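Local coordinates for protein putative metallopeptidase (PDB 3QOC) that is a putative metallopeptidase, probably an aminopeptidase of the creatinase/prolidase family, represented here by its N-terminal domain without the catalytic metallopeptidase part, at residues A[11-16]-A[36-41]; A[47-52]-A[84-89]; A[58-63]-A[75-80]; A[96-101]-A[121-126]. All coordinates share one frame; numbering follows the deposited sequence.

In the fold
From the N terminus, helix 9-19 leads through strand 28-31 to helix 34-41, and contact 1 closes the first loop by crossing these two helices on one face of the mixed sheet. Contact 2 then opens at strand 49-53 and closes at helix 85-91, which covers the other face. Within that span lies contact 3, pairing strand 58-62 with the outermost strand 78-81. Contact 4 follows in series and joins strand 97-102 to the opposite outermost strand, 122-127. No two contacts cross along the chain. Arg14 of contact 1 forms a salt bridge with Asp76 of contact 3, while contacts 3 and 4 lie about 20 Å apart, centre to centre.

Contact 1 of 4, residues A[11-16]-A[36-41]; sequences LQRRRA and HIRYLS. With SO4 (sulfate ion), chain F.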
loop_
_atom_site.group_PDB
_atom_site.type_symbol
_atom_site.label_atom_id
_atom_site.label_comp_id
_atom_site.label_asym_id
_atom_site.label_seq_id
_atom_site.Cartn_x
_atom_site.Cartn_y
_atom_site.Cartn_z
ATOM N N LEU A 11 -2.344 7.160 -11.245
ATOM C CA LEU A 11 -2.769 8.244 -10.313
ATOM C C LEU A 11 -4.288 8.228 -10.191
ATOM O O LEU A 11 -4.838 8.242 -9.073
ATOM C CB LEU A 11 -2.215 9.621 -10.724
ATOM C CG LEU A 11 -2.460 10.790 -9.731
ATOM C CD1 LEU A 11 -1.983 10.465 -8.350
ATOM C CD2 LEU A 11 -1.775 12.051 -10.104
ATOM N N GLN A 12 -4.970 8.058 -11.312
ATOM C CA GLN A 12 -6.460 7.935 -11.290
ATOM C C GLN A 12 -7.030 6.738 -10.508
ATOM O O GLN A 12 -8.050 6.823 -9.831
ATOM C CB GLN A 12 -7.041 8.003 -12.739
ATOM C CG GLN A 12 -6.732 9.403 -13.446
ATOM C CD GLN A 12 -7.186 9.496 -14.920
ATOM O OE1 GLN A 12 -7.204 8.502 -15.658
ATOM N NE2 GLN A 12 -7.520 10.711 -15.350
ATOM N N ARG A 13 -6.359 5.592 -10.591
ATOM C CA ARG A 13 -6.816 4.428 -9.872
ATOM C C ARG A 13 -6.603 4.615 -8.378
ATOM O O ARG A 13 -7.349 4.129 -7.571
ATOM C CB ARG A 13 -5.991 3.234 -10.395
ATOM C CG ARG A 13 -6.514 2.829 -11.792
ATOM C CD ARG A 13 -5.431 2.111 -12.578
ATOM N NE ARG A 13 -5.902 1.681 -13.897
ATOM C CZ ARG A 13 -5.227 0.882 -14.690
ATOM N NH1 ARG A 13 -4.058 0.360 -14.303
ATOM N NH2 ARG A 13 -5.733 0.559 -15.862
ATOM N N ARG A 14 -5.496 5.225 -8.035
ATOM C CA ARG A 14 -5.194 5.512 -6.620
ATOM C C ARG A 14 -6.223 6.459 -6.062
ATOM O O ARG A 14 -6.773 6.175 -5.011
ATOM C CB ARG A 14 -3.782 6.058 -6.441
ATOM C CG ARG A 14 -2.726 4.988 -6.761
ATOM C CD ARG A 14 -1.366 5.304 -6.218
ATOM N NE ARG A 14 -0.727 6.483 -6.741
ATOM C CZ ARG A 14 -0.122 6.574 -7.937
ATOM N NH1 ARG A 14 -0.066 5.558 -8.793
ATOM N NH2 ARG A 14 0.458 7.679 -8.260
ATOM N N ARG A 15 -6.504 7.555 -6.793
ATOM C CA ARG A 15 -7.522 8.531 -6.424
ATOM C C ARG A 15 -8.885 7.814 -6.208
ATOM O O ARG A 15 -9.460 7.973 -5.164
ATOM C CB ARG A 15 -7.588 9.682 -7.467
ATOM C CG ARG A 15 -8.837 10.531 -7.312
ATOM C CD ARG A 15 -8.780 12.048 -7.759
ATOM N NE ARG A 15 -7.512 12.484 -8.363
ATOM C CZ ARG A 15 -7.217 12.449 -9.668
ATOM N NH1 ARG A 15 -8.100 11.997 -10.575
ATOM N NH2 ARG A 15 -6.015 12.869 -10.073
ATOM N N ALA A 16 -9.309 6.920 -7.116
ATOM C CA ALA A 16 -10.563 6.211 -6.904
ATOM C C ALA A 16 -10.538 5.333 -5.623
ATOM O O ALA A 16 -11.505 5.313 -4.894
ATOM C CB ALA A 16 -10.917 5.330 -8.135
ATOM N N HIS A 36 -2.800 -6.271 -7.768
ATOM C CA HIS A 36 -3.384 -5.012 -7.250
ATOM C C HIS A 36 -2.358 -3.926 -7.182
ATOM O O HIS A 36 -2.607 -2.801 -7.674
ATOM C CB HIS A 36 -4.110 -5.190 -5.929
ATOM C CG HIS A 36 -5.287 -6.111 -6.020
ATOM N ND1 HIS A 36 -5.919 -6.624 -4.908
ATOM C CD2 HIS A 36 -5.934 -6.637 -7.094
ATOM C CE1 HIS A 36 -6.872 -7.447 -5.286
ATOM N NE2 HIS A 36 -6.914 -7.469 -6.615
ATOM N N ILE A 37 -1.151 -4.233 -6.723
ATOM C CA ILE A 37 -0.085 -3.187 -6.642
ATOM C C ILE A 37 0.271 -2.704 -8.068
ATOM O O ILE A 37 0.520 -1.501 -8.339
ATOM C CB ILE A 37 1.118 -3.731 -5.906
ATOM C CG1 ILE A 37 0.795 -3.955 -4.412
ATOM C CG2 ILE A 37 2.287 -2.896 -6.168
ATOM C CD1 ILE A 37 1.743 -4.866 -3.674
ATOM N N ARG A 38 0.305 -3.649 -9.002
ATOM C CA ARG A 38 0.640 -3.331 -10.388
ATOM C C ARG A 38 -0.411 -2.420 -11.017
ATOM O O ARG A 38 -0.085 -1.448 -11.699
ATOM C CB ARG A 38 0.789 -4.611 -11.212
ATOM C CG ARG A 38 1.740 -4.484 -12.390
ATOM C CD ARG A 38 1.051 -3.859 -13.591
ATOM N NE ARG A 38 -0.349 -4.263 -13.692
ATOM C CZ ARG A 38 -1.253 -3.644 -14.444
ATOM N NH1 ARG A 38 -0.906 -2.587 -15.165
ATOM N NH2 ARG A 38 -2.504 -4.082 -14.473
ATOM N N TYR A 39 -1.674 -2.751 -10.778
ATOM C CA TYR A 39 -2.795 -2.006 -11.294
ATOM C C TYR A 39 -2.713 -0.554 -10.740
ATOM O O TYR A 39 -2.941 0.425 -11.483
ATOM C CB TYR A 39 -4.083 -2.746 -10.860
ATOM C CG TYR A 39 -5.368 -2.049 -11.228
ATOM C CD1 TYR A 39 -5.962 -2.241 -12.471
ATOM C CD2 TYR A 39 -5.971 -1.188 -10.345
ATOM C CE1 TYR A 39 -7.145 -1.580 -12.800
ATOM C CE2 TYR A 39 -7.220 -0.507 -10.654
ATOM C CZ TYR A 39 -7.764 -0.713 -11.878
ATOM O OH TYR A 39 -8.907 -0.047 -12.187
ATOM N N LEU A 40 -2.401 -0.421 -9.456
ATOM C CA LEU A 40 -2.367 0.898 -8.801
ATOM C C LEU A 40 -1.090 1.693 -8.975
ATOM O O LEU A 40 -1.089 2.941 -8.809
ATOM C CB LEU A 40 -2.632 0.738 -7.336
ATOM C CG LEU A 40 -4.000 0.250 -6.906
ATOM C CD1 LEU A 40 -3.955 -0.175 -5.444
ATOM C CD2 LEU A 40 -5.094 1.314 -7.168
ATOM N N SER A 41 0.013 1.036 -9.373
ATOM C CA SER A 41 1.299 1.765 -9.442
ATOM C C SER A 41 2.066 1.615 -10.721
ATOM O O SER A 41 2.801 2.521 -11.079
ATOM C CB SER A 41 2.222 1.290 -8.313
ATOM O OG SER A 41 2.621 -0.055 -8.580
HETATM S S SO4 F . -2.953 -1.562 -17.581
HETATM O O1 SO4 F . -4.103 -0.790 -17.969
HETATM O O2 SO4 F . -3.651 -2.656 -16.970
HETATM O O3 SO4 F . -2.171 -1.953 -18.736
HETATM O O4 SO4 F . -2.069 -0.731 -16.777
HETATM O O HOH W 1 2.250 5.422 -10.511
#
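Arg13 lays its side chain across the ring of Tyr39. CG beside the backbone N (chi1 -76°) and an extended chain from CG to NE carry it over one ring face: Arg13 CD sits 3.8 Å from the Tyr39 ring centroid in a CH-pi contact, and the guanidinium lies flat beyond it, its plane 4° from the ring's, as a cation-pi stack. Arg13 NH1 donates to a lone pair of Tyr39 O at 3.0 Å, so stack and bond together fix the rotation of the group. Arg13 NH2 reaches O1 of a sulfate, probably from the crystallisation liquor, at 3.0 Å; Arg38 NH1 grips sulfate O4 at 2.7 Å, and Arg9 joins them round the anion. Arg14 bends at chi3, which brings NH1 to Leu40 O at 2.8 Å, in the carbonyl plane. Arginine suits this place because NH2 can also meet Asp76 in a salt bridge, while a water links NH1 to Ser41 O. Leu40 CD2 packs against the Arg13 backbone, 3.6 Å from Arg13 O. The axes of 11-16 and 36-41 approach to 8.4 Å, their N-to-C directions 112° apart: two crossing helices on one sheet face of a creatinase/prolidase N-terminal domain.

Contact 2 of 4, residues A[47-52]-A[84-89]; sequences NAALII and NCAPAL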
loop_
_atom_site.group_PDB
_atom_site.type_symbol
_atom_site.label_atom_id
_atom_site.label_comp_id
_atom_site.label_asym_id
_atom_site.label_seq_id
_atom_site.Cartn_x
_atom_site.Cartn_y
_atom_site.Cartn_z
ATOM N N ASN A 47 7.798 -8.684 -5.711
ATOM C CA ASN A 47 7.717 -8.467 -4.259
ATOM C C ASN A 47 7.572 -6.965 -4.018
ATOM O O ASN A 47 8.378 -6.186 -4.518
ATOM C CB ASN A 47 8.985 -9.029 -3.581
ATOM C CG ASN A 47 9.032 -8.729 -2.075
ATOM O OD1 ASN A 47 8.054 -8.916 -1.364
ATOM N ND2 ASN A 47 10.176 -8.308 -1.602
ATOM N N ALA A 48 6.486 -6.579 -3.341
ATOM C CA ALA A 48 6.148 -5.194 -3.042
ATOM C C ALA A 48 5.056 -5.154 -2.008
ATOM O O ALA A 48 4.308 -6.146 -1.821
ATOM C CB ALA A 48 5.717 -4.394 -4.339
ATOM N N ALA A 49 4.927 -3.974 -1.409
ATOM C CA ALA A 49 3.713 -3.601 -0.612
ATOM C C ALA A 49 3.496 -2.142 -0.844
ATOM O O ALA A 49 4.431 -1.436 -1.223
ATOM C CB ALA A 49 3.902 -3.902 0.872
ATOM N N LEU A 50 2.269 -1.679 -0.684
ATOM C CA LEU A 50 1.852 -0.349 -1.157
ATOM C C LEU A 50 0.803 0.202 -0.186
ATOM O O LEU A 50 -0.146 -0.485 0.122
ATOM C CB LEU A 50 1.204 -0.404 -2.549
ATOM C CG LEU A 50 0.564 0.897 -3.090
ATOM C CD1 LEU A 50 1.632 1.964 -3.204
ATOM C CD2 LEU A 50 -0.124 0.758 -4.460
ATOM N N ILE A 51 1.012 1.400 0.323
ATOM C CA ILE A 51 0.062 2.006 1.244
ATOM C C ILE A 51 -0.525 3.196 0.528
ATOM O O ILE A 51 0.206 4.008 0.031
ATOM C CB ILE A 51 0.736 2.431 2.514
ATOM C CG1 ILE A 51 -0.333 2.956 3.497
ATOM C CG2 ILE A 51 1.767 3.467 2.261
ATOM C CD1 ILE A 51 -0.519 1.937 4.713
ATOM N N ILE A 52 -1.851 3.247 0.411
ATOM C CA ILE A 52 -2.581 4.396 -0.141
ATOM C C ILE A 52 -3.397 5.106 0.980
ATOM O O ILE A 52 -4.261 4.472 1.548
ATOM C CB ILE A 52 -3.614 3.971 -1.232
ATOM C CG1 ILE A 52 -2.994 3.198 -2.419
ATOM C CG2 ILE A 52 -4.354 5.217 -1.788
ATOM C CD1 ILE A 52 -1.852 3.907 -2.937
ATOM N N ASN A 84 11.322 -7.431 3.923
ATOM C CA ASN A 84 9.919 -7.708 4.277
ATOM C C ASN A 84 9.010 -6.476 4.197
ATOM O O ASN A 84 8.875 -5.686 5.124
ATOM C CB ASN A 84 9.846 -8.383 5.628
ATOM C CG ASN A 84 10.719 -9.626 5.680
ATOM O OD1 ASN A 84 10.507 -10.583 4.895
ATOM N ND2 ASN A 84 11.750 -9.605 6.549
ATOM N N CYS A 85 8.431 -6.327 3.023
ATOM C CA CYS A 85 7.907 -5.041 2.537
ATOM C C CYS A 85 6.753 -4.499 3.360
ATOM O O CYS A 85 6.765 -3.345 3.771
ATOM C CB CYS A 85 7.375 -5.266 1.080
ATOM S SG CYS A 85 8.754 -5.457 -0.012
ATOM N N ALA A 86 5.750 -5.338 3.570
ATOM C CA ALA A 86 4.523 -4.875 4.216
ATOM C C ALA A 86 4.783 -4.488 5.699
ATOM O O ALA A 86 4.395 -3.373 6.128
ATOM C CB ALA A 86 3.419 -5.942 4.075
ATOM N N PRO A 87 5.505 -5.346 6.452
ATOM C CA PRO A 87 5.757 -4.948 7.819
ATOM C C PRO A 87 6.541 -3.666 7.924
ATOM O O PRO A 87 6.295 -2.865 8.832
ATOM C CB PRO A 87 6.530 -6.153 8.413
ATOM C CG PRO A 87 5.984 -7.349 7.608
ATOM C CD PRO A 87 5.784 -6.794 6.237
ATOM N N ALA A 88 7.465 -3.450 6.985
ATOM C CA ALA A 88 8.294 -2.234 7.051
ATOM C C ALA A 88 7.506 -0.976 6.773
ATOM O O ALA A 88 7.712 0.004 7.446
ATOM C CB ALA A 88 9.562 -2.333 6.147
ATOM N N LEU A 89 6.629 -0.951 5.771
ATOM C CA LEU A 89 5.685 0.213 5.607
ATOM C C LEU A 89 4.854 0.430 6.851
ATOM O O LEU A 89 4.733 1.551 7.327
ATOM C CB LEU A 89 4.693 0.061 4.415
ATOM C CG LEU A 89 5.194 0.021 2.982
ATOM C CD1 LEU A 89 3.988 -0.367 2.024
ATOM C CD2 LEU A 89 5.873 1.388 2.656
HETATM O O HOH W 2 7.789 -8.910 1.169
#
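Asn47 meets Cys85 through its amide, whose ND2 lies 3.6 Å from Cys85 SG. With CG anti to the backbone N (chi1 175°), the side chain reaches the start of the helix, and a water there donates to Asn47 OD1 and accepts from Cys85 N. An asparagine suits the spot because its two ends serve different partners: while OD1 takes the water, ND2 is hydrogen-bonded to Asp63. Ala48 turns its methyl away, toward Phe43 and Ile37, and offers the helix mainly its backbone, with its C 3.9 Å from Cys85 CB. Ala49 is the centre of the contact. Its methyl points at the helix and touches CA of Ala86 at 3.5 Å, with Cys85 CB and Leu89 CD1 both at 3.7 Å. A small residue on each side, Ala49 and Ala86, lets the backbones come to 5.1 Å between their CA atoms. Leu50 directs its side chain to the other face, against Ile37 and Leu40 of helix 34-41, but its N is within 3.5 Å of Leu89 CD1. That Leu89 CD1 branch lies over the strand backbone, 3.4 Å from Ala49 C. At Ile51 the side chain again faces the helix, and its CB meets Leu89 CD1 more loosely, at 4.3 Å. The alternation is that of a strand buried on both faces. The axis of 85-89 runs at 34° to that of strand segment 49-52, a helix laid along a mixed sheet as in the alpha/beta fold of creatinase/prolidase N-terminal domains.

Contact 3 of 4, residues A[58-63]-A[75-80]; sequences ARISTD and PDIESL
Backbone hydrogen bonds join Ile60 to both neighbours of Ser79: Ile60 N donates to Glu78 O at 3.1 Å, and Leu80 N donates to Ile60 O at 2.9 Å. Leu80 O is then gripped twice, by Thr62 N and by Ser61 OG at 2.9 Å, the two donors coming from opposite faces of its carbonyl plane. Ser61 can do this because its OG stands anti to its own N (chi1 175°), and a short hydroxyl side chain suits a place against Cys85 and Leu89 of helix 85-91. The pairing is parallel, as expected of a beta-alpha-beta unit in which helix 67-73 connects the two strands, and it adds 78-81 as an outermost strand of the sheet. Charge acts on the face shared by Arg59, Glu78 and Leu80. Glu78 OE2 lies 3.5 Å from Arg59 NE, well out of the guanidinium plane, so the attraction is one of charges alone; Asp92 forms a further salt bridge with NH1. Leu80 covers one face of that guanidinium, and a water bridges Arg59 NH2 and Ser79 O. Apolar packing belongs to Ile77, whose CG2 branch sits 3.8 Å from Ala58 CB and reaches Ile60 CB at 4.0 Å.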
loop_
_atom_site.group_PDB
_atom_site.type_symbol
_atom_site.label_atom_id
_atom_site.label_comp_id
_atom_site.label_asym_id
_atom_site.label_seq_id
_atom_site.Cartn_x
_atom_site.Cartn_y
_atom_site.Cartn_z
ATOM N N ALA A 58 0.846 8.365 -0.874
ATOM C CA ALA A 58 1.133 6.943 -1.046
ATOM C C ALA A 58 2.594 6.644 -0.764
ATOM O O ALA A 58 3.400 7.498 -0.855
ATOM C CB ALA A 58 0.732 6.415 -2.433
ATOM N N ARG A 59 2.905 5.405 -0.412
ATOM C CA ARG A 59 4.286 4.981 -0.230
ATOM C C ARG A 59 4.376 3.520 -0.645
ATOM O O ARG A 59 3.461 2.753 -0.424
ATOM C CB ARG A 59 4.651 5.139 1.238
ATOM C CG ARG A 59 6.149 5.155 1.463
ATOM C CD ARG A 59 6.456 5.402 2.946
ATOM N NE ARG A 59 7.880 5.548 3.203
ATOM C CZ ARG A 59 8.464 5.342 4.379
ATOM N NH1 ARG A 59 7.737 4.947 5.423
ATOM N NH2 ARG A 59 9.771 5.562 4.523
ATOM N N ILE A 60 5.472 3.149 -1.276
ATOM C CA ILE A 60 5.607 1.866 -1.870
ATOM C C ILE A 60 6.893 1.230 -1.357
ATOM O O ILE A 60 7.855 1.905 -0.979
ATOM C CB ILE A 60 5.556 1.958 -3.384
ATOM C CG1 ILE A 60 5.343 0.565 -3.955
ATOM C CG2 ILE A 60 6.831 2.627 -3.957
ATOM C CD1 ILE A 60 4.963 0.605 -5.519
ATOM N N SER A 61 6.881 -0.079 -1.200
ATOM C CA SER A 61 8.087 -0.704 -0.678
ATOM C C SER A 61 8.489 -1.923 -1.498
ATOM O O SER A 61 7.655 -2.630 -1.976
ATOM C CB SER A 61 7.817 -1.133 0.769
ATOM O OG SER A 61 8.937 -1.838 1.247
ATOM N N THR A 62 9.788 -2.184 -1.596
ATOM C CA THR A 62 10.254 -3.360 -2.322
ATOM C C THR A 62 11.672 -3.709 -1.820
ATOM O O THR A 62 12.258 -2.937 -1.028
ATOM C CB THR A 62 10.224 -3.154 -3.812
ATOM O OG1 THR A 62 10.411 -4.425 -4.453
ATOM C CG2 THR A 62 11.337 -2.211 -4.273
ATOM N N ASP A 63 12.180 -4.877 -2.213
ATOM C CA ASP A 63 13.534 -5.296 -1.824
ATOM C C ASP A 63 14.622 -4.674 -2.691
ATOM O O ASP A 63 14.364 -3.962 -3.676
ATOM C CB ASP A 63 13.632 -6.838 -1.822
ATOM C CG ASP A 63 13.377 -7.417 -3.164
ATOM O OD1 ASP A 63 14.294 -7.297 -4.006
ATOM O OD2 ASP A 63 12.248 -7.943 -3.411
ATOM N N PRO A 75 7.687 6.570 -10.723
ATOM C CA PRO A 75 8.496 7.726 -10.356
ATOM C C PRO A 75 7.742 8.713 -9.464
ATOM O O PRO A 75 8.387 9.578 -8.906
ATOM C CB PRO A 75 8.936 8.330 -11.715
ATOM C CG PRO A 75 7.812 7.878 -12.720
ATOM C CD PRO A 75 7.370 6.515 -12.147
ATOM N N ASP A 76 6.448 8.468 -9.225
ATOM C CA ASP A 76 5.552 9.341 -8.480
ATOM C C ASP A 76 5.206 8.875 -7.042
ATOM O O ASP A 76 4.430 9.570 -6.318
ATOM C CB ASP A 76 4.249 9.626 -9.312
ATOM C CG ASP A 76 3.546 8.333 -9.790
ATOM O OD1 ASP A 76 4.179 7.236 -9.674
ATOM O OD2 ASP A 76 2.361 8.398 -10.295
ATOM N N ILE A 77 5.820 7.774 -6.550
ATOM C CA ILE A 77 5.601 7.383 -5.162
ATOM C C ILE A 77 6.950 7.142 -4.514
ATOM O O ILE A 77 7.804 6.479 -5.079
ATOM C CB ILE A 77 4.700 6.114 -5.069
ATOM C CG1 ILE A 77 3.478 6.219 -5.958
ATOM C CG2 ILE A 77 4.302 5.749 -3.568
ATOM C CD1 ILE A 77 2.520 4.958 -5.896
ATOM N N GLU A 78 7.173 7.729 -3.337
ATOM C CA GLU A 78 8.397 7.529 -2.531
ATOM C C GLU A 78 8.478 6.057 -2.118
ATOM O O GLU A 78 7.462 5.418 -1.797
ATOM C CB GLU A 78 8.315 8.453 -1.290
ATOM C CG GLU A 78 9.371 8.293 -0.251
ATOM C CD GLU A 78 9.021 9.119 1.011
ATOM O OE1 GLU A 78 9.680 10.172 1.211
ATOM O OE2 GLU A 78 8.049 8.737 1.742
ATOM N N SER A 79 9.677 5.509 -2.204
ATOM C CA SER A 79 9.930 4.099 -2.024
ATOM C C SER A 79 10.728 3.894 -0.758
ATOM O O SER A 79 11.448 4.771 -0.314
ATOM C CB SER A 79 10.710 3.508 -3.226
ATOM O OG SER A 79 12.071 3.979 -3.318
ATOM N N LEU A 80 10.547 2.717 -0.179
ATOM C CA LEU A 80 11.267 2.291 1.032
ATOM C C LEU A 80 11.804 0.920 0.698
ATOM O O LEU A 80 11.040 0.007 0.353
ATOM C CB LEU A 80 10.294 2.083 2.186
ATOM C CG LEU A 80 10.804 1.399 3.455
ATOM C CD1 LEU A 80 11.880 2.278 4.116
ATOM C CD2 LEU A 80 9.679 1.266 4.477
HETATM O O HOH W 3 5.117 9.331 -2.211
HETATM O O HOH W 4 11.212 6.164 1.857
#

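Contact 4 of 4, residues A[96-101]-A[121-126]; sequences PKRVGF and DVELIP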
loop_
_atom_site.group_PDB
_atom_site.type_symbol
_atom_site.label_atom_id
_atom_site.label_comp_id
_atom_site.label_asym_id
_atom_site.label_seq_id
_atom_site.Cartn_x
_atom_site.Cartn_y
_atom_site.Cartn_z
ATOM N N PRO A 96 -2.773 8.068 15.524
ATOM C CA PRO A 96 -3.740 7.066 15.368
ATOM C C PRO A 96 -4.152 6.935 13.899
ATOM O O PRO A 96 -4.214 7.941 13.191
ATOM C CB PRO A 96 -4.906 7.550 16.237
ATOM C CG PRO A 96 -4.647 8.951 16.552
ATOM C CD PRO A 96 -3.379 9.362 15.908
ATOM N N LYS A 97 -4.432 5.707 13.460
ATOM C CA LYS A 97 -4.719 5.435 12.041
ATOM C C LYS A 97 -5.408 4.086 11.993
ATOM O O LYS A 97 -4.967 3.142 12.668
ATOM C CB LYS A 97 -3.414 5.416 11.209
ATOM C CG LYS A 97 -3.463 5.830 9.679
ATOM C CD LYS A 97 -3.212 7.349 9.429
ATOM C CE LYS A 97 -2.266 7.676 8.193
ATOM N NZ LYS A 97 -2.890 8.107 6.811
ATOM N N ARG A 98 -6.484 4.002 11.207
ATOM C CA ARG A 98 -7.097 2.759 10.832
ATOM C C ARG A 98 -6.597 2.385 9.468
ATOM O O ARG A 98 -6.776 3.126 8.471
ATOM C CB ARG A 98 -8.615 2.876 10.848
ATOM C CG ARG A 98 -9.147 3.233 12.255
ATOM C CD ARG A 98 -10.636 3.645 12.308
ATOM N NE ARG A 98 -11.514 2.670 11.622
ATOM C CZ ARG A 98 -12.146 1.606 12.168
ATOM N NH1 ARG A 98 -12.059 1.298 13.489
ATOM N NH2 ARG A 98 -12.892 0.822 11.354
ATOM N N VAL A 99 -5.929 1.230 9.423
ATOM C CA VAL A 99 -5.264 0.765 8.205
ATOM C C VAL A 99 -5.942 -0.515 7.746
ATOM O O VAL A 99 -5.915 -1.506 8.470
ATOM C CB VAL A 99 -3.803 0.491 8.436
ATOM C CG1 VAL A 99 -3.156 -0.046 7.125
ATOM C CG2 VAL A 99 -3.143 1.745 8.859
ATOM N N GLY A 100 -6.602 -0.456 6.603
ATOM C CA GLY A 100 -7.237 -1.626 5.999
ATOM C C GLY A 100 -6.201 -2.579 5.393
ATOM O O GLY A 100 -5.139 -2.131 5.020
ATOM N N PHE A 101 -6.530 -3.874 5.278
ATOM C CA PHE A 101 -5.706 -4.848 4.610
ATOM C C PHE A 101 -6.538 -5.802 3.807
ATOM O O PHE A 101 -7.716 -5.939 4.043
ATOM C CB PHE A 101 -4.755 -5.607 5.594
ATOM C CG PHE A 101 -5.460 -6.451 6.579
ATOM C CD1 PHE A 101 -5.670 -7.802 6.326
ATOM C CD2 PHE A 101 -5.858 -5.935 7.803
ATOM C CE1 PHE A 101 -6.351 -8.604 7.234
ATOM C CE2 PHE A 101 -6.491 -6.741 8.718
ATOM C CZ PHE A 101 -6.744 -8.087 8.422
ATOM N N ASP A 121 -1.275 2.830 18.466
ATOM C CA ASP A 121 -2.570 3.365 18.008
ATOM C C ASP A 121 -2.883 3.167 16.528
ATOM O O ASP A 121 -3.736 3.865 15.949
ATOM C CB ASP A 121 -2.680 4.872 18.365
ATOM C CG ASP A 121 -2.794 5.086 19.884
ATOM O OD1 ASP A 121 -3.715 4.451 20.460
ATOM O OD2 ASP A 121 -1.960 5.850 20.465
ATOM N N VAL A 122 -2.195 2.232 15.914
ATOM C CA VAL A 122 -2.537 1.819 14.537
ATOM C C VAL A 122 -3.361 0.563 14.560
ATOM O O VAL A 122 -2.886 -0.461 14.939
ATOM C CB VAL A 122 -1.275 1.565 13.702
ATOM C CG1 VAL A 122 -1.609 1.166 12.208
ATOM C CG2 VAL A 122 -0.328 2.841 13.707
ATOM N N GLU A 123 -4.597 0.619 14.103
ATOM C CA GLU A 123 -5.445 -0.543 14.066
ATOM C C GLU A 123 -5.539 -1.115 12.634
ATOM O O GLU A 123 -5.812 -0.364 11.701
ATOM C CB GLU A 123 -6.807 -0.108 14.580
ATOM C CG GLU A 123 -7.839 -1.224 14.702
ATOM C CD GLU A 123 -9.178 -0.817 15.369
ATOM O OE1 GLU A 123 -9.482 0.418 15.563
ATOM O OE2 GLU A 123 -9.901 -1.783 15.720
ATOM N N LEU A 124 -5.301 -2.426 12.471
ATOM C CA LEU A 124 -5.500 -3.138 11.202
ATOM C C LEU A 124 -6.913 -3.589 11.052
ATOM O O LEU A 124 -7.435 -4.211 11.957
ATOM C CB LEU A 124 -4.598 -4.364 11.116
ATOM C CG LEU A 124 -3.145 -4.039 10.686
ATOM C CD1 LEU A 124 -2.572 -2.767 11.194
ATOM C CD2 LEU A 124 -2.206 -5.176 11.117
ATOM N N ILE A 125 -7.535 -3.292 9.911
ATOM C CA ILE A 125 -8.921 -3.581 9.645
ATOM C C ILE A 125 -9.093 -4.518 8.428
ATOM O O ILE A 125 -8.703 -4.153 7.306
ATOM C CB ILE A 125 -9.668 -2.267 9.250
ATOM C CG1 ILE A 125 -9.486 -1.147 10.315
ATOM C CG2 ILE A 125 -11.123 -2.541 8.997
ATOM C CD1 ILE A 125 -9.959 -1.575 11.691
ATOM N N PRO A 126 -9.741 -5.676 8.615
ATOM C CA PRO A 126 -9.969 -6.582 7.484
ATOM C C PRO A 126 -10.931 -6.019 6.473
ATOM O O PRO A 126 -12.074 -5.752 6.797
ATOM C CB PRO A 126 -10.569 -7.853 8.140
ATOM C CG PRO A 126 -11.120 -7.371 9.499
ATOM C CD PRO A 126 -10.185 -6.252 9.917
#
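Val99 and Leu124 stand level in a parallel pair of strands, the two ends of a beta-alpha-beta unit whose connecting helix is 108-117. Five backbone hydrogen bonds run from Lys97 to Phe101; the straightest, Val99 N to Glu123 O, is 2.8 Å long at 179°, and Ile125 N returns to Val99 O. Arg98 lies on the face it shares with Glu123 and Ile125. Arg98 CB stands 4.2 Å from Ile125 CG1. The chain then bends at chi3, where NE turns to Arg25 O, its hydrogen-bond partner outside the strands. CZ comes over Ile125 CD1, which covers one face of the guanidinium, and Arg98 NH2 lies 3.8 Å from that same methyl. Arg98 NH1 ends 3.4 Å from Glu123 OE1 in a salt bridge between side chains that point the same way, with guanidinium and carboxylate planes 78° apart. Arginine suits this place because its flat group can rest on an isoleucine while its nitrogens serve polar partners. Gly100 has no side chain on this face, and Ile125 CB passes 4.1 Å from Gly100 CA. On the other face, beyond Lys97, the contacts are apolar: the beta-branched Val99 and Val122 meet through CG2 and CG1 at 3.7 Å, and Leu124 continues toward Leu90 and Leu114. Phe101 holds CG between its backbone N and carbonyl carbon (chi1 65°), which sends the ring across to the neighbouring strand, where Pro126 CA sits over one face, 3.9 Å from the ring centroid.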